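Long-range contact in 4-hydroxy-tetrahydrodipicolinate synthase (Methylacidiphilum fumariolicum SolV, PDB 6T3T), which probably catalyses the condensation of pyruvate with aspartate semialdehyde to 4-hydroxy-tetrahydrodipicolinate, a step of lysine biosynthesis, and works as a homotetramer: residues L191-V203 with L218-R231. Residues are numbered along the deposited sequence; the frame is centred on the assembly and turned at random.
Sequences LTLPFLSVGAVGV and LVRLYLEGKPFEAR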
loop_
_atom_site.group_PDB
_atom_site.type_symbol
_atom_site.label_atom_id
_atom_site.label_comp_id
_atom_site.label_asym_id
_atom_site.label_seq_id
_atom_site.Cartn_x
_atom_site.Cartn_y
_atom_site.Cartn_z
ATOM N N LEU A 191 -9.858 -16.661 -5.049
ATOM C CA LEU A 191 -8.944 -16.569 -6.178
ATOM C C LEU A 191 -8.616 -17.925 -6.786
ATOM O O LEU A 191 -7.820 -17.979 -7.728
ATOM C CB LEU A 191 -7.647 -15.871 -5.739
ATOM C CG LEU A 191 -7.791 -14.426 -5.256
ATOM C CD1 LEU A 191 -6.449 -13.881 -4.789
ATOM C CD2 LEU A 191 -8.310 -13.585 -6.371
ATOM N N THR A 192 -9.201 -19.020 -6.264
ATOM C CA THR A 192 -8.879 -20.357 -6.758
ATOM C C THR A 192 -9.098 -20.448 -8.265
ATOM O O THR A 192 -8.190 -20.841 -9.007
ATOM C CB THR A 192 -9.712 -21.416 -6.035
ATOM O OG1 THR A 192 -9.280 -21.518 -4.691
ATOM C CG2 THR A 192 -9.610 -22.786 -6.694
ATOM N N LEU A 193 -10.286 -20.048 -8.743
ATOM C CA LEU A 193 -10.552 -20.192 -10.174
ATOM C C LEU A 193 -9.592 -19.391 -11.044
ATOM O O LEU A 193 -9.071 -19.953 -12.022
ATOM C CB LEU A 193 -12.008 -19.836 -10.490
ATOM C CG LEU A 193 -12.300 -19.857 -11.994
ATOM C CD1 LEU A 193 -12.214 -21.273 -12.523
ATOM C CD2 LEU A 193 -13.685 -19.285 -12.267
ATOM N N PRO A 194 -9.342 -18.097 -10.795
ATOM C CA PRO A 194 -8.341 -17.404 -11.623
ATOM C C PRO A 194 -6.934 -17.975 -11.444
ATOM O O PRO A 194 -6.140 -17.939 -12.398
ATOM C CB PRO A 194 -8.475 -15.920 -11.203
ATOM C CG PRO A 194 -9.268 -15.904 -9.927
ATOM C CD PRO A 194 -10.037 -17.196 -9.850
ATOM N N PHE A 195 -6.608 -18.513 -10.264
ATOM C CA PHE A 195 -5.308 -19.154 -10.071
ATOM C C PHE A 195 -5.168 -20.364 -10.988
ATOM O O PHE A 195 -4.140 -20.536 -11.642
ATOM C CB PHE A 195 -5.109 -19.550 -8.605
ATOM C CG PHE A 195 -4.487 -18.449 -7.728
ATOM C CD1 PHE A 195 -4.672 -17.119 -8.003
ATOM C CD2 PHE A 195 -3.699 -18.776 -6.639
ATOM C CE1 PHE A 195 -4.112 -16.136 -7.196
ATOM C CE2 PHE A 195 -3.129 -17.788 -5.824
ATOM C CZ PHE A 195 -3.329 -16.478 -6.111
ATOM N N LEU A 196 -6.207 -21.212 -11.040
ATOM C CA LEU A 196 -6.259 -22.365 -11.946
ATOM C C LEU A 196 -6.041 -21.978 -13.415
ATOM O O LEU A 196 -5.358 -22.685 -14.164
ATOM C CB LEU A 196 -7.633 -23.037 -11.807
ATOM C CG LEU A 196 -7.862 -24.171 -10.804
ATOM C CD1 LEU A 196 -7.117 -23.938 -9.497
ATOM C CD2 LEU A 196 -9.345 -24.303 -10.558
ATOM N N SER A 197 -6.651 -20.870 -13.854
ATOM C CA SER A 197 -6.593 -20.500 -15.267
ATOM C C SER A 197 -5.166 -20.202 -15.730
ATOM O O SER A 197 -4.862 -20.309 -16.925
ATOM C CB SER A 197 -7.473 -19.278 -15.525
ATOM O OG SER A 197 -6.805 -18.108 -15.081
ATOM N N VAL A 198 -4.283 -19.801 -14.825
ATOM C CA VAL A 198 -2.905 -19.545 -15.226
ATOM C C VAL A 198 -1.933 -20.587 -14.675
ATOM O O VAL A 198 -0.728 -20.375 -14.722
ATOM C CB VAL A 198 -2.475 -18.123 -14.833
ATOM C CG1 VAL A 198 -3.314 -17.124 -15.590
ATOM C CG2 VAL A 198 -2.658 -17.900 -13.343
ATOM N N GLY A 199 -2.424 -21.713 -14.143
ATOM C CA GLY A 199 -1.537 -22.849 -13.895
ATOM C C GLY A 199 -1.500 -23.502 -12.520
ATOM O O GLY A 199 -0.853 -24.546 -12.349
ATOM N N ALA A 200 -2.237 -22.954 -11.556
ATOM C CA ALA A 200 -2.411 -23.641 -10.288
ATOM C C ALA A 200 -3.179 -24.940 -10.515
ATOM O O ALA A 200 -3.909 -25.092 -11.501
ATOM C CB ALA A 200 -3.136 -22.734 -9.293
ATOM N N VAL A 201 -3.027 -25.875 -9.572
ATOM C CA VAL A 201 -3.573 -27.216 -9.726
ATOM C C VAL A 201 -4.416 -27.617 -8.523
ATOM O O VAL A 201 -4.746 -28.791 -8.361
ATOM C CB VAL A 201 -2.451 -28.249 -10.000
ATOM C CG1 VAL A 201 -1.801 -27.992 -11.401
ATOM C CG2 VAL A 201 -1.382 -28.251 -8.872
ATOM N N GLY A 202 -4.763 -26.669 -7.665
ATOM C CA GLY A 202 -5.631 -26.990 -6.555
ATOM C C GLY A 202 -5.659 -25.870 -5.535
ATOM O O GLY A 202 -5.211 -24.745 -5.791
ATOM N N VAL A 203 -6.198 -26.204 -4.367
ATOM C CA VAL A 203 -6.466 -25.207 -3.341
ATOM C C VAL A 203 -6.275 -25.831 -1.968
ATOM O O VAL A 203 -6.634 -26.987 -1.739
ATOM C CB VAL A 203 -7.890 -24.625 -3.518
ATOM C CG1 VAL A 203 -8.968 -25.723 -3.319
ATOM C CG2 VAL A 203 -8.093 -23.443 -2.619
ATOM N N LEU A 218 -15.454 -27.552 -7.862
ATOM C CA LEU A 218 -14.980 -26.371 -8.575
ATOM C C LEU A 218 -13.615 -26.632 -9.193
ATOM O O LEU A 218 -13.383 -26.333 -10.375
ATOM C CB LEU A 218 -14.954 -25.166 -7.635
ATOM C CG LEU A 218 -14.808 -23.750 -8.227
ATOM C CD1 LEU A 218 -15.387 -22.685 -7.302
ATOM C CD2 LEU A 218 -13.364 -23.441 -8.453
ATOM N N VAL A 219 -12.701 -27.210 -8.414
ATOM C CA VAL A 219 -11.352 -27.447 -8.920
ATOM C C VAL A 219 -11.369 -28.517 -10.013
ATOM O O VAL A 219 -10.741 -28.360 -11.065
ATOM C CB VAL A 219 -10.405 -27.814 -7.765
ATOM C CG1 VAL A 219 -9.031 -28.258 -8.305
ATOM C CG2 VAL A 219 -10.244 -26.613 -6.855
ATOM N N ARG A 220 -12.078 -29.627 -9.769
ATOM C CA ARG A 220 -12.151 -30.713 -10.746
ATOM C C ARG A 220 -12.733 -30.228 -12.072
ATOM O O ARG A 220 -12.203 -30.556 -13.132
ATOM C CB ARG A 220 -12.983 -31.878 -10.195
ATOM C CG ARG A 220 -12.262 -32.705 -9.161
ATOM C CD ARG A 220 -13.024 -33.988 -8.839
ATOM N NE ARG A 220 -14.292 -33.750 -8.140
ATOM C CZ ARG A 220 -14.396 -33.342 -6.878
ATOM N NH1 ARG A 220 -13.300 -33.093 -6.164
ATOM N NH2 ARG A 220 -15.593 -33.169 -6.321
ATOM N N LEU A 221 -13.818 -29.434 -12.024
ATOM C CA LEU A 221 -14.422 -28.896 -13.242
ATOM C C LEU A 221 -13.396 -28.164 -14.093
ATOM O O LEU A 221 -13.273 -28.418 -15.295
ATOM C CB LEU A 221 -15.583 -27.960 -12.897
ATOM C CG LEU A 221 -16.847 -28.721 -12.467
ATOM C CD1 LEU A 221 -17.816 -27.828 -11.690
ATOM C CD2 LEU A 221 -17.524 -29.371 -13.673
ATOM N N TYR A 222 -12.594 -27.305 -13.477
ATOM C CA TYR A 222 -11.619 -26.592 -14.285
ATOM C C TYR A 222 -10.547 -27.543 -14.812
ATOM O O TYR A 222 -10.191 -27.488 -15.996
ATOM C CB TYR A 222 -10.996 -25.415 -13.507
ATOM C CG TYR A 222 -10.492 -24.366 -14.478
ATOM C CD1 TYR A 222 -11.349 -23.387 -14.970
ATOM C CD2 TYR A 222 -9.198 -24.416 -14.974
ATOM C CE1 TYR A 222 -10.925 -22.463 -15.889
ATOM C CE2 TYR A 222 -8.753 -23.480 -15.894
ATOM C CZ TYR A 222 -9.626 -22.518 -16.361
ATOM O OH TYR A 222 -9.214 -21.585 -17.295
ATOM N N LEU A 223 -10.047 -28.443 -13.965
ATOM C CA LEU A 223 -8.934 -29.288 -14.398
ATOM C C LEU A 223 -9.339 -30.246 -15.508
ATOM O O LEU A 223 -8.472 -30.704 -16.270
ATOM C CB LEU A 223 -8.351 -30.056 -13.213
ATOM C CG LEU A 223 -7.628 -29.153 -12.221
ATOM C CD1 LEU A 223 -7.142 -29.939 -11.002
ATOM C CD2 LEU A 223 -6.457 -28.518 -12.931
ATOM N N GLU A 224 -10.627 -30.594 -15.608
ATOM C CA GLU A 224 -11.075 -31.451 -16.701
ATOM C C GLU A 224 -11.614 -30.667 -17.916
ATOM O O GLU A 224 -12.232 -31.265 -18.804
ATOM C CB GLU A 224 -12.069 -32.506 -16.177
ATOM C CG GLU A 224 -13.444 -32.084 -15.775
ATOM C CD GLU A 224 -14.038 -33.021 -14.718
ATOM O OE1 GLU A 224 -13.279 -33.721 -14.035
ATOM O OE2 GLU A 224 -15.276 -33.078 -14.565
ATOM N N GLY A 225 -11.316 -29.371 -18.020
ATOM C CA GLY A 225 -11.667 -28.624 -19.217
ATOM C C GLY A 225 -13.111 -28.163 -19.332
ATOM O O GLY A 225 -13.654 -28.089 -20.440
ATOM N N LYS A 226 -13.755 -27.857 -18.211
ATOM C CA LYS A 226 -15.110 -27.319 -18.180
ATOM C C LYS A 226 -15.077 -25.936 -17.534
ATOM O O LYS A 226 -15.578 -25.737 -16.423
ATOM C CB LYS A 226 -16.035 -28.279 -17.433
ATOM C CG LYS A 226 -15.950 -29.714 -18.013
ATOM C CD LYS A 226 -16.932 -30.664 -17.335
ATOM C CE LYS A 226 -17.054 -31.973 -18.108
ATOM N NZ LYS A 226 -18.302 -32.710 -17.751
ATOM N N PRO A 227 -14.492 -24.953 -18.204
ATOM C CA PRO A 227 -14.268 -23.668 -17.520
ATOM C C PRO A 227 -15.557 -22.952 -17.155
ATOM O O PRO A 227 -15.603 -22.266 -16.124
ATOM C CB PRO A 227 -13.442 -22.877 -18.538
ATOM C CG PRO A 227 -13.860 -23.498 -19.878
ATOM C CD PRO A 227 -13.998 -24.945 -19.592
ATOM N N PHE A 228 -16.623 -23.123 -17.947
ATOM C CA PHE A 228 -17.853 -22.370 -17.705
ATOM C C PHE A 228 -18.697 -22.948 -16.570
ATOM O O PHE A 228 -19.302 -22.183 -15.807
ATOM C CB PHE A 228 -18.625 -22.252 -19.017
ATOM C CG PHE A 228 -17.774 -21.687 -20.120
ATOM C CD1 PHE A 228 -16.961 -20.595 -19.864
ATOM C CD2 PHE A 228 -17.705 -22.295 -21.365
ATOM C CE1 PHE A 228 -16.131 -20.081 -20.844
ATOM C CE2 PHE A 228 -16.871 -21.779 -22.360
ATOM C CZ PHE A 228 -16.085 -20.671 -22.087
ATOM N N GLU A 229 -18.756 -24.280 -16.425
ATOM C CA GLU A 229 -19.341 -24.844 -15.207
ATOM C C GLU A 229 -18.515 -24.457 -13.992
ATOM O O GLU A 229 -19.067 -24.120 -12.943
ATOM C CB GLU A 229 -19.432 -26.378 -15.302
ATOM C CG GLU A 229 -20.136 -26.880 -16.581
ATOM C CD GLU A 229 -20.169 -28.412 -16.686
ATOM O OE1 GLU A 229 -19.860 -29.107 -15.698
ATOM O OE2 GLU A 229 -20.483 -28.924 -17.776
ATOM N N ALA A 230 -17.177 -24.480 -14.112
ATOM C CA ALA A 230 -16.361 -24.019 -12.994
ATOM C C ALA A 230 -16.701 -22.564 -12.632
ATOM O O ALA A 230 -16.935 -22.244 -11.459
ATOM C CB ALA A 230 -14.868 -24.197 -13.304
ATOM N N ARG A 231 -16.793 -21.684 -13.634
ATOM C CA ARG A 231 -17.107 -20.278 -13.367
ATOM C C ARG A 231 -18.471 -20.128 -12.691
ATOM O O ARG A 231 -18.635 -19.326 -11.761
ATOM C CB ARG A 231 -17.078 -19.481 -14.675
ATOM C CG ARG A 231 -17.533 -18.034 -14.521
ATOM C CD ARG A 231 -17.174 -17.214 -15.752
ATOM N NE ARG A 231 -17.920 -17.596 -16.952
ATOM C CZ ARG A 231 -17.502 -17.341 -18.194
ATOM N NH1 ARG A 231 -16.336 -16.717 -18.403
ATOM N NH2 ARG A 231 -18.247 -17.701 -19.233
HETATM O O HOH W 1 -6.580 -21.746 -18.380
#
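Thr192 opens the contact with its methyl, CG2 lying 3.9 Å from Val219 CG2, while its hydroxyl turns to weak hydrogen bonds with Ser186 and the loop before the helix. Leu193 is a knob in a hole formed by Leu218, Tyr222, Ala230 and Arg231. With CG anti to the backbone N (chi1 175°), its two methyls fork: CD1 meets the Tyr222 ring at CD1, 3.3 Å away, and CD2 rests 3.7 Å from Arg231 CA. Leu196 runs past Tyr222 in the opposite direction, its CD2 3.6 Å from Tyr222 CB and its own CB near Tyr222 CD2, so both leucines lean obliquely on the same side of the ring, Leu193 toward CD1, Leu196 toward CD2. At Ser197 the phenol reaches the backbone: Tyr222 OH donates to a water, which in turn donates to Ser197 O over 2.7 Å. Ser197 OG is used inside its own helix, bonding Pro194 O. Gly199 then closes that helix as the C-prime residue of a Schellman motif, and the chain turns back into strand 202-205, the last of the TIM barrel. Here Val201 O comes 3.7 Å from Leu223 CD1, Gly202 CA faces Val219 CG1, and Val203 CG1 meets Val219 CG2 at 3.9 Å. Helices 192-197 and 218-223 run nearly parallel (24°), and Phe228 meets Tyr222 of the second subunit edge-to-face, placing this layer at a subunit interface. The chemistry is almost wholly aliphatic and aromatic: apolar packing joins helix 218-223 to both helix 192-197 and the final strand, and one water bridges the two helices.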